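Local coordinates for protein 5-oxoprolinase subunit A (Thermus thermophilus, PDB 2DFA) that probably cleaves 5-oxoproline to L-glutamate at the cost of ATP hydrolysis, working as one subunit of a complex with two partner proteins, at residues A164-A169 / L197-E202; G203-E206 / E212-V215; R168-L171 / Q175-P178. One frame throughout, in Å; residues are numbered along the deposited sequence.

Contact 1. Residues A164-A169 / L197-E202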
# COMPACT_ATOMS: atom_id res chain seq x y z
N ALA A 164 -17.59 -16.04 23.00
CA ALA A 164 -17.00 -17.25 23.55
C ALA A 164 -16.41 -18.02 22.38
O ALA A 164 -16.86 -17.88 21.24
CB ALA A 164 -18.06 -18.09 24.26
N PHE A 165 -15.40 -18.84 22.65
CA PHE A 165 -14.73 -19.59 21.60
C PHE A 165 -14.75 -21.10 21.81
O PHE A 165 -13.91 -21.64 22.52
CB PHE A 165 -13.28 -19.13 21.47
CG PHE A 165 -13.13 -17.65 21.30
CD1 PHE A 165 -13.30 -16.78 22.38
CD2 PHE A 165 -12.83 -17.11 20.05
CE1 PHE A 165 -13.19 -15.40 22.21
CE2 PHE A 165 -12.72 -15.73 19.87
CZ PHE A 165 -12.89 -14.88 20.96
N PRO A 166 -15.71 -21.79 21.18
CA PRO A 166 -15.80 -23.25 21.33
C PRO A 166 -14.56 -23.99 20.82
O PRO A 166 -14.33 -25.14 21.19
CB PRO A 166 -17.07 -23.60 20.55
CG PRO A 166 -17.16 -22.51 19.52
CD PRO A 166 -16.79 -21.29 20.32
N GLU A 167 -13.76 -23.33 20.00
CA GLU A 167 -12.55 -23.96 19.45
C GLU A 167 -11.28 -23.68 20.24
O GLU A 167 -10.22 -24.21 19.91
CB GLU A 167 -12.33 -23.51 18.01
CG GLU A 167 -13.45 -23.87 17.05
CD GLU A 167 -13.16 -23.41 15.63
OE1 GLU A 167 -12.28 -24.01 14.98
OE2 GLU A 167 -13.80 -22.44 15.17
N ARG A 168 -11.38 -22.87 21.28
CA ARG A 168 -10.22 -22.53 22.09
C ARG A 168 -10.36 -23.04 23.52
O ARG A 168 -11.46 -23.00 24.08
CB ARG A 168 -10.00 -21.02 22.11
CG ARG A 168 -9.64 -20.43 20.76
CD ARG A 168 -8.28 -20.94 20.30
NE ARG A 168 -7.21 -20.53 21.20
CZ ARG A 168 -6.82 -19.27 21.38
NH1 ARG A 168 -7.41 -18.29 20.71
NH2 ARG A 168 -5.84 -18.99 22.23
N ALA A 169 -9.27 -23.52 24.09
CA ALA A 169 -9.29 -24.02 25.46
C ALA A 169 -9.29 -22.85 26.43
O ALA A 169 -8.73 -21.79 26.13
CB ALA A 169 -8.08 -24.91 25.72
N LEU A 197 -22.39 -26.44 22.71
CA LEU A 197 -23.65 -26.73 23.39
C LEU A 197 -23.57 -26.39 24.88
O LEU A 197 -24.44 -25.76 25.47
CB LEU A 197 -23.93 -28.24 23.24
CG LEU A 197 -24.95 -28.57 22.14
CD1 LEU A 197 -25.33 -30.06 22.14
CD2 LEU A 197 -26.26 -27.80 22.29
N ARG A 198 -22.48 -26.89 25.50
CA ARG A 198 -22.27 -26.67 26.93
C ARG A 198 -22.30 -25.18 27.28
O ARG A 198 -22.94 -24.75 28.23
CB ARG A 198 -20.92 -27.27 27.29
CG ARG A 198 -20.70 -27.33 28.81
CD ARG A 198 -21.14 -28.68 29.40
NE ARG A 198 -21.34 -28.57 30.85
CZ ARG A 198 -20.23 -28.49 31.61
NH1 ARG A 198 -19.04 -28.50 31.04
NH2 ARG A 198 -20.33 -28.43 32.94
N MET A 199 -21.54 -24.39 26.50
CA MET A 199 -21.48 -22.96 26.76
C MET A 199 -22.87 -22.32 26.70
O MET A 199 -23.23 -21.44 27.47
CB MET A 199 -20.58 -22.30 25.71
CG MET A 199 -19.15 -22.85 25.71
SD MET A 199 -18.18 -22.14 24.37
CE MET A 199 -16.63 -21.96 25.26
N VAL A 200 -23.66 -22.75 25.70
CA VAL A 200 -25.01 -22.20 25.57
C VAL A 200 -25.96 -22.73 26.66
O VAL A 200 -26.56 -21.98 27.41
CB VAL A 200 -25.55 -22.56 24.18
CG1 VAL A 200 -26.97 -22.02 24.02
CG2 VAL A 200 -24.67 -21.97 23.10
N LEU A 201 -26.09 -24.07 26.69
CA LEU A 201 -27.07 -24.69 27.59
C LEU A 201 -26.71 -24.53 29.08
O LEU A 201 -27.59 -24.44 29.94
CB LEU A 201 -27.16 -26.19 27.26
CG LEU A 201 -27.66 -26.50 25.84
CD1 LEU A 201 -27.75 -28.00 25.58
CD2 LEU A 201 -29.06 -25.94 25.58
N GLU A 202 -25.40 -24.54 29.40
CA GLU A 202 -25.02 -24.55 30.81
C GLU A 202 -24.23 -23.31 31.24
O GLU A 202 -24.02 -23.05 32.42
CB GLU A 202 -24.20 -25.82 31.08
CG GLU A 202 -25.04 -27.09 31.05
CD GLU A 202 -24.14 -28.29 31.25
OE1 GLU A 202 -23.54 -28.40 32.32
OE2 GLU A 202 -24.08 -29.14 30.36
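Met199 reaches from helix 189-201 to the end of strand 160-164 and, as the one residue of its segment that does so, carries the whole contact from the helix side. This is helix-on-sheet packing in the LamB/YcsF fold: the strand belongs to the curved parallel sheet, and the chain returns through a long loop to the helix that covers its end. The side chain leaves the helix with CG opposite the carbonyl carbon (chi1 -59°) and stays extended at chi2 (175°), which carries the sulfur out toward the strand end. SD then lies 4.1 Å from CB of Ala164 and 4.0 Å from CA of Pro166. At chi3 (141°) the chain bends and brings the terminal methyl alongside the backbone of Phe165, Met199 CE being 4.0 Å from Phe165 C. The contact is van der Waals packing of a thioether on a methyl group and backbone, with 126 Å² buried. Leu220 of the neighbouring strand 219-222 also touches Met199, and backbone bonds from Ala164 to Thr219 and Cys221 fix the strand end beside it. One helical turn earlier, Arg195 hydrogen-bonds Arg168 O through NH2, tying the same helix to the loop. Past the strand, Phe165 to Arg168 form a type I beta turn, which includes the Pro166 that meets SD. The turn closes through Arg168 N and Phe165 O at 3.1 Å, and Met199 CE sits 3.9 Å from that same Phe165 oxygen.

Contact 2. Residues G203-E206 / E212-V215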
# COMPACT_ATOMS: atom_id res chain seq x y z
N GLY A 203 -23.73 -22.55 30.24
CA GLY A 203 -22.97 -21.35 30.57
C GLY A 203 -21.62 -21.69 31.22
O GLY A 203 -21.07 -20.94 32.02
N LYS A 204 -21.11 -22.88 30.87
CA LYS A 204 -19.82 -23.29 31.41
C LYS A 204 -19.00 -24.06 30.38
O LYS A 204 -19.51 -24.63 29.41
CB LYS A 204 -20.07 -24.17 32.64
CG LYS A 204 -20.46 -23.37 33.87
CD LYS A 204 -20.72 -24.27 35.08
CE LYS A 204 -20.94 -23.46 36.37
NZ LYS A 204 -22.06 -22.54 36.19
N VAL A 205 -17.67 -24.04 30.58
CA VAL A 205 -16.79 -24.85 29.73
C VAL A 205 -15.66 -25.49 30.55
O VAL A 205 -15.15 -24.93 31.51
CB VAL A 205 -16.20 -23.94 28.65
CG1 VAL A 205 -15.21 -22.97 29.29
CG2 VAL A 205 -15.49 -24.77 27.60
N GLU A 206 -15.32 -26.73 30.16
CA GLU A 206 -14.18 -27.37 30.80
C GLU A 206 -12.94 -26.47 30.76
O GLU A 206 -12.71 -25.72 29.82
CB GLU A 206 -13.90 -28.68 30.06
CG GLU A 206 -12.95 -29.61 30.83
CD GLU A 206 -12.58 -30.79 29.96
OE1 GLU A 206 -13.32 -31.10 29.04
OE2 GLU A 206 -11.54 -31.41 30.23
N GLU A 212 -13.85 -26.62 35.59
CA GLU A 212 -14.52 -25.83 34.56
C GLU A 212 -14.67 -24.38 34.99
O GLU A 212 -14.46 -24.04 36.15
CB GLU A 212 -15.90 -26.42 34.26
CG GLU A 212 -16.78 -26.64 35.48
CD GLU A 212 -18.11 -27.27 35.13
OE1 GLU A 212 -18.14 -28.11 34.20
OE2 GLU A 212 -19.13 -26.95 35.78
N VAL A 213 -15.04 -23.52 34.04
CA VAL A 213 -15.22 -22.10 34.31
C VAL A 213 -16.51 -21.59 33.69
O VAL A 213 -17.02 -22.15 32.72
CB VAL A 213 -14.01 -21.28 33.77
CG1 VAL A 213 -13.84 -21.54 32.28
CG2 VAL A 213 -14.21 -19.80 34.04
N ALA A 214 -17.04 -20.51 34.26
CA ALA A 214 -18.28 -19.92 33.77
C ALA A 214 -18.00 -19.07 32.53
O ALA A 214 -16.97 -18.41 32.43
CB ALA A 214 -18.91 -19.06 34.85
N VAL A 215 -18.94 -19.10 31.59
CA VAL A 215 -18.83 -18.33 30.36
C VAL A 215 -20.21 -18.02 29.82
O VAL A 215 -21.05 -18.92 29.69
CB VAL A 215 -18.02 -19.08 29.27
CG1 VAL A 215 -16.55 -19.12 29.64
CG2 VAL A 215 -18.57 -20.49 29.11
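Val205 and Val213 exchange a reciprocal pair of backbone hydrogen bonds: Val205 N to Val213 O and Val213 N to Val205 O are both 2.9 Å long and nearly straight. Val215 N adds a third to Gly203 O at 2.8 Å; its N-H points almost directly at the oxygen (172°), although the donor sits well above the carbonyl plane. Gly203, with positive phi (68°), is where the chain turns out of helix 189-201 into the strand. Lys204 points to the same face as Ala214, and its CD lies 3.2 Å from OE2 of Glu212, the two chains crossing obliquely. The bend at chi4 (57°) leaves NZ of Lys204 5.3 Å from OE2 of Glu212, so this is not a salt bridge; Glu212 pairs instead through OE1 with Arg198. With an alanine here, Glu212 OE2 would probably lose the alkyl chain lying against it and be left without the nearby positive charge. Val205 and Val213 share the other face, their packing less certain because Val213 has two conformers. Past the strand end, CG1 of Val215 comes within 4.1 Å of CG1 of Val205. Tyr170 packs against all three valines. The antiparallel register, with only five residues between the segments, defines a two-stranded beta hairpin.

Contact 3. Residues R168-L171 / Q175-P178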
# COMPACT_ATOMS: atom_id res chain seq x y z
N ARG A 168 -11.38 -22.87 21.28
CA ARG A 168 -10.22 -22.53 22.09
C ARG A 168 -10.36 -23.04 23.52
O ARG A 168 -11.46 -23.00 24.08
CB ARG A 168 -10.00 -21.02 22.11
CG ARG A 168 -9.64 -20.43 20.76
CD ARG A 168 -8.28 -20.94 20.30
NE ARG A 168 -7.21 -20.53 21.20
CZ ARG A 168 -6.82 -19.27 21.38
NH1 ARG A 168 -7.41 -18.29 20.71
NH2 ARG A 168 -5.84 -18.99 22.23
N ALA A 169 -9.27 -23.52 24.09
CA ALA A 169 -9.29 -24.02 25.46
C ALA A 169 -9.29 -22.85 26.43
O ALA A 169 -8.73 -21.79 26.13
CB ALA A 169 -8.08 -24.91 25.72
N TYR A 170 -9.93 -23.04 27.57
CA TYR A 170 -10.01 -22.02 28.61
C TYR A 170 -9.22 -22.46 29.84
O TYR A 170 -8.99 -23.64 30.06
CB TYR A 170 -11.46 -21.79 29.02
CG TYR A 170 -12.27 -20.96 28.05
CD1 TYR A 170 -12.58 -21.44 26.78
CD2 TYR A 170 -12.72 -19.69 28.41
CE1 TYR A 170 -13.34 -20.67 25.89
CE2 TYR A 170 -13.47 -18.92 27.53
CZ TYR A 170 -13.78 -19.41 26.28
OH TYR A 170 -14.52 -18.64 25.41
N LEU A 171 -8.80 -21.48 30.64
CA LEU A 171 -8.06 -21.76 31.86
C LEU A 171 -9.00 -21.43 33.02
O LEU A 171 -9.98 -20.71 32.85
CB LEU A 171 -6.81 -20.89 31.94
CG LEU A 171 -5.80 -21.00 30.79
CD1 LEU A 171 -4.64 -20.06 31.05
CD2 LEU A 171 -5.30 -22.43 30.67
N GLN A 175 -9.93 -16.94 31.32
CA GLN A 175 -9.39 -16.38 30.09
C GLN A 175 -8.94 -17.52 29.18
O GLN A 175 -8.82 -18.66 29.61
CB GLN A 175 -8.21 -15.45 30.41
CG GLN A 175 -8.12 -14.24 29.49
CD GLN A 175 -9.37 -13.38 29.55
OE1 GLN A 175 -10.03 -13.14 28.53
NE2 GLN A 175 -9.69 -12.89 30.74
N LEU A 176 -8.68 -17.20 27.91
CA LEU A 176 -8.26 -18.19 26.94
C LEU A 176 -6.85 -18.71 27.20
O LEU A 176 -5.97 -17.96 27.62
CB LEU A 176 -8.34 -17.61 25.53
CG LEU A 176 -9.75 -17.23 25.07
CD1 LEU A 176 -9.67 -16.48 23.75
CD2 LEU A 176 -10.60 -18.48 24.94
N ALA A 177 -6.65 -20.00 26.94
CA ALA A 177 -5.32 -20.57 27.09
C ALA A 177 -4.39 -20.08 25.98
O ALA A 177 -4.78 -19.90 24.83
CB ALA A 177 -5.46 -22.09 27.02
N PRO A 178 -3.14 -19.79 26.38
CA PRO A 178 -2.08 -19.43 25.44
C PRO A 178 -2.04 -20.32 24.18
O PRO A 178 -2.17 -21.54 24.23
CB PRO A 178 -0.75 -19.49 26.18
CG PRO A 178 -1.22 -18.97 27.54
CD PRO A 178 -2.62 -19.73 27.74
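Tyr170 and Leu176 bring their backbones together, CA to CA 4.5 Å, as a single isolated beta bridge, the segments crossing there with their end-to-end directions 110° apart. Two backbone hydrogen bonds flank the bridge: Ala177 N reaches Ala169 O at 2.9 Å, and Leu171 N reaches Gln175 O at 3.0 Å. Leu176 supplies the central side-chain contact. Its CD2 methyl stands over one face of the Tyr170 ring, 3.7 Å from the centroid and displaced toward the rim, a CH-pi arrangement in which the two side chains run side by side in the same direction. The same methyl also touches the start of the arginine side chain, 3.8 Å from CB of Arg168. The Tyr170 hydroxyl continues past this packing to hydrogen-bond Phe165 N, and Met199 of helix 189-201 also touches this side chain. Both segments belong to the long loop between strand 160-164 and helix 189-201, and the bridge folds that loop back on itself with just three residues intervening. Arg168 curls back because its first three torsions all lie close to -65°, which carries the guanidinium across Leu176 to the far segment. There NH2 donates to Ala177 O at 3.0 Å; the oxygen lies near the edge of the guanidinium but tilted from its plane, and the bond is bent at the hydrogen (132°). Leu171 packs on Ala177 from the side away from the guanidinium: CD2 meets Ala177 CB at 3.7 Å, while CD1 meets CD of Pro178 at 3.9 Å, the two side chains crossing at about a right angle.

Contact 1 is the buried member of the set, whereas contacts 2 and 3 are partly buried and bury roughly three times as much surface between their segments. Their chemistry follows their place: side-chain packing joins helix to sheet end in contact 1, a regular hairpin supplies backbone bonds in contact 2, and an irregular loop in contact 3 combines backbone bonds with an arginine bond and a CH-pi contact. Contacts 1 and 3 share Arg168 and Ala169, while contact 2 follows directly from the helix of contact 1. All three meet at Tyr170, which lies within 3.6 Å of Met199 (CE1 to CE) and 3.7 Å of Val215 (CE2 to CG1).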